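Local coordinates for uncharacterized protein (Legionella longbeachae NSW150, PDB 4JZA), which is a phosphoinositide phosphatase that probably removes the 3-phosphate from phosphatidylinositol 3-phosphate, and may thereby alter host membrane lipids during infection, at residues L411-T416 with L462-P467; S376-R381 with H545-C550; I6-H11 with Y143-L148; E165-Y170 with Y351-L356. All coordinates share one frame; numbering follows the deposited sequence.

Contact 1 (L411-T416 with L462-P467); sequences LAILQT and LQNNHP
Gln415 NE2 and, just past the partner strand, His466 NE2 share one anchor, both hydrogen-bonded to Glu535 OE1. The Gln415 amide is gripped further, its NE2 also by Ser532 O and its OE1 by Gln536, while His466 ND1 pairs with Thr477 OG1. The Gln415 amide nitrogen lies at the edge of the imidazole, near its plane, and the planes of amide and ring stand 78° apart. Gln415 reaches this site because CG lies anti to the backbone N (chi1 -164°) and the chain then runs on extended. On the same face, Ile413 CD1 abuts the amide oxygen OD1 of Asn464 at 3.5 Å, the two side chains crossing at about a right angle; just before the strand, Leu411 CD2 meets Leu462 CD1 at 3.8 Å. Five backbone bonds tie the strands in parallel register. Leu414 donates to Leu462 O, N to O 2.7 Å, and its own O accepts from Asn464 N at 3.2 Å; Thr416 repeats the pattern between Asn464 and His466. Helix 524-542 packs on the face bearing Ile413 and Asn464 and also touches His466, and helix 441-454, which lies between the strands in the chain, packs on that of Leu414 and Gln463. Strand 462-465 is the outermost of the sheet on this side, and strand 545-549 flanks 412-416 on the other.

Contact 2 (S376-R381 with H545-C550); sequences SHIATR and HSYGSC
Ser549 and His377 meet across strand 545-549 and the loop that follows strand 365-374: Ser549 OG lies 3.6 Å from His377 CA and 3.7 Å from the ring carbon CD2. The hydroxyl is set between its own backbone N and carbonyl carbon (chi1 70°), which turns it to the loop and to a bridging water. That water joins the two segments. It accepts from Ile378 N at 3.0 Å and is hydrogen-bonded to Ser549 OG at 2.7 Å and to Tyr547 OH at 2.8 Å; the same phenol oxygen pairs with Ser375 OG. Three protein groups therefore fix the water, which lies in the plane of the Tyr547 ring at its edge and above one face of the His377 ring, offset toward the rim. Ile378 is turned so that CG1 takes the position between N and C (chi1 50°), leaving CG2 beside the backbone N and 3.8 Å from Tyr547 OH. The imidazole of His377 has Cys550 O at its edge, and its ND1 accepts a weak bond from Ala379 N, 3.4 Å long, which may help to set the ring's rotation. Cys550 begins a CX5R sequence ending at Arg556, consistent with the P-loop of cysteine phosphatases, and Ser376 OG binds Ser552 O within it. Strand 545-549 runs between strands 365-374 and 412-416; helix 441-454 packs on His377 and Ile378, and helix 388-402 touches Tyr547 through Val402.

Contact 3 (I6-H11 with Y143-L148); sequences IVRVPH and YDLVTL
Ile6 and Asp144 start a run of four backbone hydrogen bonds, from Ile6 N to Asp144 O (2.8 Å) through to Leu148 N and Arg8 O (2.8 Å). Ile6 and Arg8 each use both N and O toward the partner strand, as parallel strands in this register require. Among side chains, one polar bond crosses: Arg8 NH1 donates to Thr147 OG1 at 3.0 Å, with the oxygen in the guanidinium plane at its edge. The arginine chain bends at chi3 (61°), which brings its head back alongside the threonine. The head has further partners: NH2 bonds Ser602 O, and the guanidinium makes a cation-pi contact with Tyr35, while Thr147 OG1 also bonds His604 ND1. A CH-pi contact follows: Ile6 CD1 sits over one face of the Tyr143 ring, 4.3 Å from its centroid. The remaining contacts are aliphatic. The Val7 and Val146 side chains lie side by side, CG2 to CB 3.8 Å, on the face away from Arg8; those of Pro10 and Leu148 cross at about a right angle, CD to CD2 4.0 Å. Helix 604-612 covers the face of Arg8 and Leu145. Strand 31-35 pairs with the other edge of 5-10, and long helical connections separate 31-35 from 144-150, so this is the parallel, helix-covered part of a mixed alpha/beta sheet.

Contact 4 (E165-Y170 with Y351-L356); sequences ESLPPY and YAAHSL
The Tyr351 ring carries Leu167 over one face, with CD1 3.9 Å from the ring centroid in a CH-pi contact, while Pro168 O lies at the ring edge near its plane, 4.0 Å from CE2. Leu167 CB lies beside CD2 of the ring, 3.4 Å away. On Tyr351, CG anti to the backbone N (chi1 -180°) carries the ring to Leu167, and the hydroxyl is hydrogen-bonded to Glu404. The other flat group is the carboxylate of Glu165. Its OE1 accepts from a water at 2.8 Å and forms a salt bridge with Lys371, and OE2 forms one with Arg26; these charges probably keep the acid ionised. The water also donates to Ala353 O and accepts from Ser355 OG at 2.6 Å, so Ala353 O takes two donors, the second being Glu165 N at 2.9 Å. In return Ala353 N donates to Glu165 O (2.8 Å), making a hydrogen-bonded antiparallel pair. Past it, Leu167 N reaches Tyr351 O at 3.3 Å as the first strand gives way to loop. Leu167 and Ala353 both touch Tyr373 of strand 365-374, the next strand over: the pair belongs to the antiparallel middle of a mixed alpha/beta sheet.

How the contacts relate
All four contacts draw on one mixed sheet, a case of distant chain segments assembled side by side. Contacts 3 and 4 meet where Asp144 OD1 and Ser166 N, 2.9 Å apart, probably form a hydrogen bond between adjacent strands. Contacts 1 and 2 touch likewise, with Leu411 O 2.7 Å from His545 N, and their centres are about 9 Å apart. Contacts 2 and 4 come within about 5 Å at their nearest atoms, but contacts 1 and 3, near opposite edges of the sheet, have centres about 29 Å apart. The probable active site lies by contacts 1 and 2: Cys550 opens the likely P-loop in contact 2, and Arg556 bonds weakly to His466 O of contact 1.

Contact 1 (L411-T416 with L462-P467)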
loop_
_atom_site.group_PDB
_atom_site.type_symbol
_atom_site.label_atom_id
_atom_site.label_comp_id
_atom_site.label_asym_id
_atom_site.label_seq_id
_atom_site.Cartn_x
_atom_site.Cartn_y
_atom_site.Cartn_z
ATOM N N LEU A 411 30.003 -16.752 -0.606
ATOM C CA LEU A 411 29.233 -16.381 -1.781
ATOM C C LEU A 411 27.832 -15.954 -1.428
ATOM O O LEU A 411 27.224 -16.460 -0.457
ATOM C CB LEU A 411 29.088 -17.557 -2.715
ATOM C CG LEU A 411 30.049 -17.671 -3.866
ATOM C CD1 LEU A 411 29.385 -18.656 -4.826
ATOM C CD2 LEU A 411 30.310 -16.319 -4.522
ATOM N N ALA A 412 27.309 -15.048 -2.241
ATOM C CA ALA A 412 26.013 -14.453 -1.950
ATOM C C ALA A 412 25.355 -14.093 -3.229
ATOM O O ALA A 412 25.955 -13.408 -4.065
ATOM C CB ALA A 412 26.192 -13.211 -1.127
ATOM N N ILE A 413 24.100 -14.497 -3.373
ATOM C CA ILE A 413 23.359 -14.161 -4.583
ATOM C C ILE A 413 22.259 -13.169 -4.295
ATOM O O ILE A 413 21.634 -13.206 -3.227
ATOM C CB ILE A 413 22.796 -15.409 -5.250
ATOM C CG1 ILE A 413 22.268 -15.052 -6.638
ATOM C CG2 ILE A 413 21.730 -16.081 -4.390
ATOM C CD1 ILE A 413 22.159 -16.262 -7.527
ATOM N N LEU A 414 22.075 -12.238 -5.230
ATOM C CA LEU A 414 20.889 -11.352 -5.276
ATOM C C LEU A 414 20.088 -11.691 -6.519
ATOM O O LEU A 414 20.339 -11.184 -7.614
ATOM C CB LEU A 414 21.307 -9.888 -5.327
ATOM C CG LEU A 414 20.325 -8.791 -4.927
ATOM C CD1 LEU A 414 20.959 -7.405 -5.010
ATOM C CD2 LEU A 414 19.087 -8.870 -5.784
ATOM N N GLN A 415 19.138 -12.598 -6.358
ATOM C CA GLN A 415 18.375 -13.091 -7.484
ATOM C C GLN A 415 17.059 -12.346 -7.603
ATOM O O GLN A 415 16.206 -12.454 -6.742
ATOM C CB GLN A 415 18.114 -14.580 -7.319
ATOM C CG GLN A 415 17.676 -15.276 -8.586
ATOM C CD GLN A 415 17.138 -16.655 -8.318
ATOM O OE1 GLN A 415 16.217 -16.826 -7.531
ATOM N NE2 GLN A 415 17.709 -17.646 -8.971
ATOM N N THR A 416 16.905 -11.583 -8.673
ATOM C CA THR A 416 15.702 -10.801 -8.855
ATOM C C THR A 416 14.858 -11.347 -9.985
ATOM O O THR A 416 15.361 -11.698 -11.041
ATOM C CB THR A 416 16.014 -9.326 -9.140
ATOM O OG1 THR A 416 16.687 -9.214 -10.392
ATOM C CG2 THR A 416 16.880 -8.752 -8.055
ATOM N N LEU A 462 26.811 -11.865 -6.280
ATOM C CA LEU A 462 26.334 -12.333 -7.588
ATOM C C LEU A 462 24.917 -11.824 -7.867
ATOM O O LEU A 462 24.022 -11.930 -7.047
ATOM C CB LEU A 462 26.394 -13.859 -7.673
ATOM C CG LEU A 462 27.799 -14.462 -7.623
ATOM C CD1 LEU A 462 27.724 -15.953 -7.334
ATOM C CD2 LEU A 462 28.472 -14.189 -8.951
ATOM N N GLN A 463 24.735 -11.266 -9.040
ATOM C CA GLN A 463 23.466 -10.713 -9.432
ATOM C C GLN A 463 22.852 -11.439 -10.593
ATOM O O GLN A 463 23.390 -11.402 -11.665
ATOM C CB GLN A 463 23.646 -9.268 -9.875
ATOM C CG GLN A 463 23.756 -8.355 -8.698
ATOM C CD GLN A 463 24.098 -6.936 -9.065
ATOM O OE1 GLN A 463 25.275 -6.613 -9.238
ATOM N NE2 GLN A 463 23.075 -6.058 -9.130
ATOM N N ASN A 464 21.679 -12.018 -10.418
ATOM C CA ASN A 464 20.997 -12.636 -11.538
ATOM C C ASN A 464 19.591 -12.137 -11.586
ATOM O O ASN A 464 18.931 -12.094 -10.586
ATOM C CB ASN A 464 21.051 -14.153 -11.420
ATOM C CG ASN A 464 22.488 -14.682 -11.400
ATOM O OD1 ASN A 464 23.221 -14.542 -10.412
ATOM N ND2 ASN A 464 22.906 -15.265 -12.512
ATOM N N ASN A 465 19.166 -11.694 -12.759
ATOM C CA ASN A 465 17.803 -11.275 -13.001
ATOM C C ASN A 465 17.130 -12.119 -14.076
ATOM O O ASN A 465 17.728 -12.345 -15.116
ATOM C CB ASN A 465 17.751 -9.840 -13.473
ATOM C CG ASN A 465 16.346 -9.376 -13.627
ATOM O OD1 ASN A 465 15.875 -9.118 -14.727
ATOM N ND2 ASN A 465 15.636 -9.354 -12.529
ATOM N N HIS A 466 15.880 -12.530 -13.835
ATOM C CA HIS A 466 15.146 -13.385 -14.756
ATOM C C HIS A 466 13.869 -12.769 -15.185
ATOM O O HIS A 466 12.849 -12.843 -14.487
ATOM C CB HIS A 466 14.891 -14.729 -14.145
ATOM C CG HIS A 466 16.154 -15.452 -13.839
ATOM N ND1 HIS A 466 17.010 -15.875 -14.827
ATOM C CD2 HIS A 466 16.738 -15.751 -12.664
ATOM C CE1 HIS A 466 18.055 -16.444 -14.266
ATOM N NE2 HIS A 466 17.909 -16.387 -12.952
ATOM N N PRO A 467 13.924 -12.121 -16.343
ATOM C CA PRO A 467 12.748 -11.477 -16.838
ATOM C C PRO A 467 11.909 -12.550 -17.432
ATOM O O PRO A 467 12.432 -13.580 -17.790
ATOM C CB PRO A 467 13.297 -10.519 -17.897
ATOM C CG PRO A 467 14.579 -11.116 -18.344
ATOM C CD PRO A 467 15.117 -11.824 -17.152
#

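Contact 2 (S376-R381 with H545-C550)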
loop_
_atom_site.group_PDB
_atom_site.type_symbol
_atom_site.label_atom_id
_atom_site.label_comp_id
_atom_site.label_asym_id
_atom_site.label_seq_id
_atom_site.Cartn_x
_atom_site.Cartn_y
_atom_site.Cartn_z
ATOM N N SER A 376 10.730 -7.761 -0.469
ATOM C CA SER A 376 10.367 -6.906 -1.580
ATOM C C SER A 376 11.643 -6.329 -2.169
ATOM O O SER A 376 12.645 -6.206 -1.487
ATOM C CB SER A 376 9.455 -5.782 -1.116
ATOM O OG SER A 376 8.228 -6.291 -0.658
ATOM N N HIS A 377 11.607 -5.993 -3.446
ATOM C CA HIS A 377 12.784 -5.540 -4.150
ATOM C C HIS A 377 13.508 -4.528 -3.284
ATOM O O HIS A 377 12.883 -3.779 -2.642
ATOM C CB HIS A 377 12.400 -4.902 -5.498
ATOM C CG HIS A 377 13.530 -4.889 -6.481
ATOM N ND1 HIS A 377 14.420 -3.849 -6.568
ATOM C CD2 HIS A 377 13.956 -5.820 -7.361
ATOM C CE1 HIS A 377 15.322 -4.122 -7.487
ATOM N NE2 HIS A 377 15.055 -5.309 -7.994
ATOM N N ILE A 378 14.828 -4.526 -3.258
ATOM C CA ILE A 378 15.593 -3.604 -2.370
ATOM C C ILE A 378 15.381 -2.121 -2.702
ATOM O O ILE A 378 15.536 -1.261 -1.847
ATOM C CB ILE A 378 17.118 -3.893 -2.407
ATOM C CG1 ILE A 378 17.649 -3.968 -3.846
ATOM C CG2 ILE A 378 17.452 -5.208 -1.710
ATOM C CD1 ILE A 378 19.136 -3.734 -3.925
ATOM N N ALA A 379 15.008 -1.834 -3.942
ATOM C CA ALA A 379 14.775 -0.460 -4.364
ATOM C C ALA A 379 13.300 -0.170 -4.256
ATOM O O ALA A 379 12.465 -1.084 -4.350
ATOM C CB ALA A 379 15.235 -0.262 -5.786
ATOM N N THR A 380 12.950 1.093 -4.064
ATOM C CA THR A 380 11.535 1.408 -3.821
ATOM C C THR A 380 10.839 2.039 -5.025
ATOM O O THR A 380 11.212 3.096 -5.475
ATOM C CB THR A 380 11.348 2.237 -2.545
ATOM O OG1 THR A 380 10.011 2.715 -2.504
ATOM C CG2 THR A 380 12.330 3.401 -2.496
ATOM N N ARG A 381 9.832 1.355 -5.555
ATOM C CA ARG A 381 8.951 1.933 -6.572
ATOM C C ARG A 381 8.204 3.199 -6.098
ATOM O O ARG A 381 7.743 3.988 -6.911
ATOM C CB ARG A 381 7.912 0.889 -7.037
ATOM C CG ARG A 381 6.884 0.542 -5.967
ATOM C CD ARG A 381 5.777 -0.360 -6.492
ATOM N NE ARG A 381 5.123 0.230 -7.661
ATOM C CZ ARG A 381 4.532 -0.456 -8.654
ATOM N NH1 ARG A 381 4.480 -1.806 -8.684
ATOM N NH2 ARG A 381 4.007 0.234 -9.674
ATOM N N HIS A 545 24.979 -17.591 0.616
ATOM C CA HIS A 545 23.788 -16.926 1.112
ATOM C C HIS A 545 22.749 -16.788 -0.002
ATOM O O HIS A 545 23.018 -16.185 -1.043
ATOM C CB HIS A 545 24.166 -15.546 1.621
ATOM C CG HIS A 545 23.011 -14.759 2.156
ATOM N ND1 HIS A 545 22.211 -15.181 3.175
ATOM C CD2 HIS A 545 22.530 -13.563 1.808
ATOM C CE1 HIS A 545 21.287 -14.274 3.435
ATOM N NE2 HIS A 545 21.479 -13.269 2.637
ATOM N N SER A 546 21.571 -17.346 0.239
ATOM C CA SER A 546 20.455 -17.360 -0.728
ATOM C C SER A 546 19.474 -16.221 -0.489
ATOM O O SER A 546 18.794 -16.198 0.505
ATOM C CB SER A 546 19.714 -18.691 -0.643
ATOM O OG SER A 546 18.484 -18.596 -1.291
ATOM N N TYR A 547 19.460 -15.248 -1.384
ATOM C CA TYR A 547 18.512 -14.139 -1.311
ATOM C C TYR A 547 17.921 -13.880 -2.685
ATOM O O TYR A 547 18.615 -13.991 -3.725
ATOM C CB TYR A 547 19.140 -12.825 -0.761
ATOM C CG TYR A 547 18.196 -11.635 -0.911
ATOM C CD1 TYR A 547 17.086 -11.462 -0.050
ATOM C CD2 TYR A 547 18.344 -10.753 -1.957
ATOM C CE1 TYR A 547 16.192 -10.395 -0.201
ATOM C CE2 TYR A 547 17.469 -9.704 -2.130
ATOM C CZ TYR A 547 16.376 -9.524 -1.250
ATOM O OH TYR A 547 15.484 -8.487 -1.477
ATOM N N GLY A 548 16.646 -13.494 -2.685
ATOM C CA GLY A 548 16.009 -13.040 -3.916
ATOM C C GLY A 548 14.730 -12.281 -3.675
ATOM O O GLY A 548 14.224 -12.228 -2.553
ATOM N N SER A 549 14.256 -11.624 -4.730
ATOM C CA SER A 549 12.995 -10.934 -4.699
ATOM C C SER A 549 12.399 -10.877 -6.084
ATOM O O SER A 549 13.101 -11.021 -7.078
ATOM C CB SER A 549 13.194 -9.527 -4.213
ATOM O OG SER A 549 13.885 -8.800 -5.193
ATOM N N CYS A 550 11.086 -10.693 -6.122
ATOM C CA CYS A 550 10.405 -10.150 -7.271
ATOM C C CYS A 550 10.067 -8.724 -6.854
ATOM O O CYS A 550 10.628 -8.257 -5.902
ATOM C CB CYS A 550 9.168 -10.961 -7.564
ATOM S SG CYS A 550 8.050 -11.175 -6.165
HETATM O O HOH W 1 15.753 -7.332 -3.985
#

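Contact 3 (I6-H11 with Y143-L148)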
loop_
_atom_site.group_PDB
_atom_site.type_symbol
_atom_site.label_atom_id
_atom_site.label_comp_id
_atom_site.label_asym_id
_atom_site.label_seq_id
_atom_site.Cartn_x
_atom_site.Cartn_y
_atom_site.Cartn_z
ATOM N N ILE A 6 1.959 -19.634 13.425
ATOM C CA ILE A 6 0.824 -20.396 13.000
ATOM C C ILE A 6 1.293 -21.583 12.186
ATOM O O ILE A 6 2.101 -21.455 11.247
ATOM C CB ILE A 6 -0.074 -19.532 12.139
ATOM C CG1 ILE A 6 -0.605 -18.357 12.992
ATOM C CG2 ILE A 6 -1.176 -20.362 11.544
ATOM C CD1 ILE A 6 -1.719 -17.532 12.361
ATOM N N VAL A 7 0.799 -22.747 12.559
ATOM C CA VAL A 7 1.084 -23.956 11.835
ATOM C C VAL A 7 -0.229 -24.390 11.225
ATOM O O VAL A 7 -1.216 -24.567 11.929
ATOM C CB VAL A 7 1.600 -25.044 12.762
ATOM C CG1 VAL A 7 1.753 -26.349 12.007
ATOM C CG2 VAL A 7 2.927 -24.610 13.396
ATOM N N ARG A 8 -0.232 -24.488 9.901
ATOM C CA ARG A 8 -1.394 -24.835 9.142
ATOM C C ARG A 8 -1.262 -26.288 8.880
ATOM O O ARG A 8 -0.222 -26.766 8.407
ATOM C CB ARG A 8 -1.432 -24.071 7.829
ATOM C CG ARG A 8 -1.550 -22.567 8.044
ATOM C CD ARG A 8 -1.473 -21.806 6.756
ATOM N NE ARG A 8 -2.554 -22.198 5.885
ATOM C CZ ARG A 8 -2.388 -22.845 4.730
ATOM N NH1 ARG A 8 -1.183 -23.201 4.254
ATOM N NH2 ARG A 8 -3.439 -23.152 4.011
ATOM N N VAL A 9 -2.379 -26.959 9.088
ATOM C CA VAL A 9 -2.434 -28.382 9.206
ATOM C C VAL A 9 -3.652 -28.875 8.432
ATOM O O VAL A 9 -4.701 -28.347 8.594
ATOM C CB VAL A 9 -2.505 -28.635 10.702
ATOM C CG1 VAL A 9 -3.529 -29.674 11.066
ATOM C CG2 VAL A 9 -1.126 -28.974 11.232
ATOM N N PRO A 10 -3.511 -29.851 7.544
ATOM C CA PRO A 10 -4.675 -30.242 6.794
ATOM C C PRO A 10 -5.813 -30.671 7.661
ATOM O O PRO A 10 -5.608 -31.315 8.687
ATOM C CB PRO A 10 -4.207 -31.442 5.961
ATOM C CG PRO A 10 -2.888 -31.800 6.475
ATOM C CD PRO A 10 -2.321 -30.554 7.069
ATOM N N HIS A 11 -7.015 -30.341 7.202
ATOM C CA HIS A 11 -8.215 -30.650 7.914
ATOM C C HIS A 11 -8.348 -32.141 8.094
ATOM O O HIS A 11 -8.167 -32.904 7.146
ATOM C CB HIS A 11 -9.427 -30.126 7.178
ATOM C CG HIS A 11 -10.714 -30.649 7.719
ATOM N ND1 HIS A 11 -11.312 -30.125 8.852
ATOM C CD2 HIS A 11 -11.510 -31.662 7.296
ATOM C CE1 HIS A 11 -12.430 -30.789 9.092
ATOM N NE2 HIS A 11 -12.574 -31.722 8.163
ATOM N N TYR A 143 2.862 -12.819 12.243
ATOM C CA TYR A 143 3.015 -14.213 12.645
ATOM C C TYR A 143 3.882 -14.952 11.654
ATOM O O TYR A 143 3.671 -14.813 10.474
ATOM C CB TYR A 143 1.674 -14.935 12.607
ATOM C CG TYR A 143 0.792 -14.707 13.786
ATOM C CD1 TYR A 143 0.872 -15.546 14.898
ATOM C CD2 TYR A 143 -0.164 -13.696 13.779
ATOM C CE1 TYR A 143 0.061 -15.359 15.987
ATOM C CE2 TYR A 143 -0.990 -13.503 14.863
ATOM C CZ TYR A 143 -0.857 -14.334 15.958
ATOM O OH TYR A 143 -1.653 -14.144 17.032
ATOM N N ASP A 144 4.818 -15.781 12.143
ATOM C CA ASP A 144 5.495 -16.764 11.287
ATOM C C ASP A 144 4.501 -17.839 10.898
ATOM O O ASP A 144 3.522 -18.162 11.600
ATOM C CB ASP A 144 6.661 -17.497 11.970
ATOM C CG ASP A 144 7.733 -16.574 12.531
ATOM O OD1 ASP A 144 7.842 -15.407 12.147
ATOM O OD2 ASP A 144 8.504 -17.055 13.380
ATOM N N LEU A 145 4.821 -18.442 9.771
ATOM C CA LEU A 145 3.904 -19.324 9.086
ATOM C C LEU A 145 4.573 -20.606 8.755
ATOM O O LEU A 145 5.647 -20.594 8.152
ATOM C CB LEU A 145 3.492 -18.662 7.795
ATOM C CG LEU A 145 2.150 -19.130 7.288
ATOM C CD1 LEU A 145 1.035 -18.623 8.182
ATOM C CD2 LEU A 145 2.000 -18.524 5.912
ATOM N N VAL A 146 3.961 -21.700 9.186
ATOM C CA VAL A 146 4.462 -23.042 8.901
ATOM C C VAL A 146 3.305 -23.785 8.298
ATOM O O VAL A 146 2.206 -23.688 8.799
ATOM C CB VAL A 146 4.877 -23.778 10.187
ATOM C CG1 VAL A 146 5.327 -25.185 9.864
ATOM C CG2 VAL A 146 5.968 -23.033 10.930
ATOM N N THR A 147 3.535 -24.495 7.215
ATOM C CA THR A 147 2.484 -25.303 6.612
ATOM C C THR A 147 2.926 -26.781 6.556
ATOM O O THR A 147 3.907 -27.160 5.926
ATOM C CB THR A 147 2.075 -24.790 5.208
ATOM O OG1 THR A 147 1.585 -23.412 5.274
ATOM C CG2 THR A 147 0.987 -25.706 4.625
ATOM N N LEU A 148 2.125 -27.622 7.193
ATOM C CA LEU A 148 2.413 -29.040 7.278
ATOM C C LEU A 148 1.607 -29.839 6.275
ATOM O O LEU A 148 0.391 -29.753 6.223
ATOM C CB LEU A 148 2.121 -29.547 8.684
ATOM C CG LEU A 148 2.373 -31.021 8.971
ATOM C CD1 LEU A 148 2.665 -31.203 10.447
ATOM C CD2 LEU A 148 1.176 -31.859 8.566
#

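Contact 4 (E165-Y170 with Y351-L356)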
loop_
_atom_site.group_PDB
_atom_site.type_symbol
_atom_site.label_atom_id
_atom_site.label_comp_id
_atom_site.label_asym_id
_atom_site.label_seq_id
_atom_site.Cartn_x
_atom_site.Cartn_y
_atom_site.Cartn_z
ATOM N N GLU A 165 9.775 -17.600 8.265
ATOM C CA GLU A 165 9.994 -16.924 9.528
ATOM C C GLU A 165 10.156 -15.457 9.178
ATOM O O GLU A 165 10.984 -15.091 8.365
ATOM C CB GLU A 165 11.220 -17.540 10.284
ATOM C CG GLU A 165 10.869 -18.869 11.018
ATOM C CD GLU A 165 12.023 -19.821 11.388
ATOM O OE1 GLU A 165 12.993 -20.018 10.616
ATOM O OE2 GLU A 165 11.914 -20.462 12.448
ATOM N N SER A 166 9.287 -14.644 9.737
ATOM C CA SER A 166 9.395 -13.202 9.667
ATOM C C SER A 166 10.628 -12.696 10.437
ATOM O O SER A 166 10.946 -13.195 11.558
ATOM C CB SER A 166 8.172 -12.589 10.328
ATOM O OG SER A 166 8.052 -11.216 10.021
ATOM N N LEU A 167 11.262 -11.674 9.863
ATOM C CA LEU A 167 12.539 -11.206 10.328
ATOM C C LEU A 167 12.505 -9.720 10.629
ATOM O O LEU A 167 12.024 -8.946 9.839
ATOM C CB LEU A 167 13.592 -11.480 9.234
ATOM C CG LEU A 167 13.932 -12.945 8.957
ATOM C CD1 LEU A 167 14.905 -13.045 7.816
ATOM C CD2 LEU A 167 14.529 -13.604 10.175
ATOM N N PRO A 168 13.049 -9.292 11.774
ATOM C CA PRO A 168 12.912 -7.852 12.016
ATOM C C PRO A 168 13.705 -7.099 11.019
ATOM O O PRO A 168 14.829 -7.489 10.765
ATOM C CB PRO A 168 13.512 -7.690 13.384
ATOM C CG PRO A 168 14.123 -9.018 13.750
ATOM C CD PRO A 168 13.361 -10.029 13.010
ATOM N N PRO A 169 13.103 -6.100 10.368
ATOM C CA PRO A 169 13.753 -5.384 9.290
ATOM C C PRO A 169 14.479 -4.124 9.712
ATOM O O PRO A 169 15.141 -3.507 8.879
ATOM C CB PRO A 169 12.594 -5.011 8.418
ATOM C CG PRO A 169 11.467 -4.808 9.382
ATOM C CD PRO A 169 11.653 -5.830 10.410
ATOM N N TYR A 170 14.318 -3.708 10.973
ATOM C CA TYR A 170 15.000 -2.503 11.480
ATOM C C TYR A 170 16.503 -2.699 11.662
ATOM O O TYR A 170 16.973 -3.805 11.786
ATOM C CB TYR A 170 14.383 -2.022 12.790
ATOM C CG TYR A 170 14.199 -3.099 13.810
ATOM C CD1 TYR A 170 15.245 -3.533 14.572
ATOM C CD2 TYR A 170 12.948 -3.648 14.030
ATOM C CE1 TYR A 170 15.067 -4.529 15.530
ATOM C CE2 TYR A 170 12.756 -4.638 14.960
ATOM C CZ TYR A 170 13.820 -5.077 15.709
ATOM O OH TYR A 170 13.617 -6.062 16.627
ATOM N N TYR A 351 9.961 -9.155 4.605
ATOM C CA TYR A 351 11.264 -9.754 4.812
ATOM C C TYR A 351 11.150 -11.000 5.656
ATOM O O TYR A 351 10.615 -10.962 6.748
ATOM C CB TYR A 351 12.186 -8.754 5.476
ATOM C CG TYR A 351 13.624 -9.224 5.771
ATOM C CD1 TYR A 351 14.419 -9.831 4.779
ATOM C CD2 TYR A 351 14.210 -8.992 7.023
ATOM C CE1 TYR A 351 15.735 -10.198 5.024
ATOM C CE2 TYR A 351 15.528 -9.356 7.274
ATOM C CZ TYR A 351 16.294 -9.962 6.283
ATOM O OH TYR A 351 17.603 -10.361 6.580
ATOM N N ALA A 352 11.675 -12.110 5.157
ATOM C CA ALA A 352 11.440 -13.394 5.816
ATOM C C ALA A 352 12.463 -14.363 5.360
ATOM O O ALA A 352 13.142 -14.120 4.333
ATOM C CB ALA A 352 10.058 -13.924 5.494
ATOM N N ALA A 353 12.559 -15.469 6.105
ATOM C CA ALA A 353 13.407 -16.565 5.707
ATOM C C ALA A 353 12.580 -17.805 5.488
ATOM O O ALA A 353 11.863 -18.230 6.387
ATOM C CB ALA A 353 14.449 -16.829 6.766
ATOM N N HIS A 354 12.734 -18.397 4.300
ATOM C CA HIS A 354 11.967 -19.558 3.865
ATOM C C HIS A 354 12.847 -20.758 3.986
ATOM O O HIS A 354 13.988 -20.730 3.516
ATOM C CB HIS A 354 11.479 -19.444 2.382
ATOM C CG HIS A 354 10.639 -20.605 1.958
ATOM N ND1 HIS A 354 11.140 -21.641 1.205
ATOM C CD2 HIS A 354 9.363 -20.943 2.262
ATOM C CE1 HIS A 354 10.209 -22.565 1.056
ATOM N NE2 HIS A 354 9.113 -22.162 1.678
ATOM N N SER A 355 12.313 -21.815 4.584
ATOM C CA SER A 355 13.039 -23.071 4.684
ATOM C C SER A 355 12.055 -24.217 4.512
ATOM O O SER A 355 10.847 -24.025 4.537
ATOM C CB SER A 355 13.839 -23.170 6.016
ATOM O OG SER A 355 12.973 -23.160 7.117
ATOM N N LEU A 356 12.609 -25.405 4.345
ATOM C CA LEU A 356 11.874 -26.630 4.085
ATOM C C LEU A 356 12.297 -27.724 5.090
ATOM O O LEU A 356 13.492 -28.042 5.208
ATOM C CB LEU A 356 12.189 -27.054 2.652
ATOM C CG LEU A 356 11.281 -28.114 2.031
ATOM C CD1 LEU A 356 9.789 -27.733 1.947
ATOM C CD2 LEU A 356 11.848 -28.377 0.660
HETATM O O HOH W 2 12.911 -20.725 7.927
#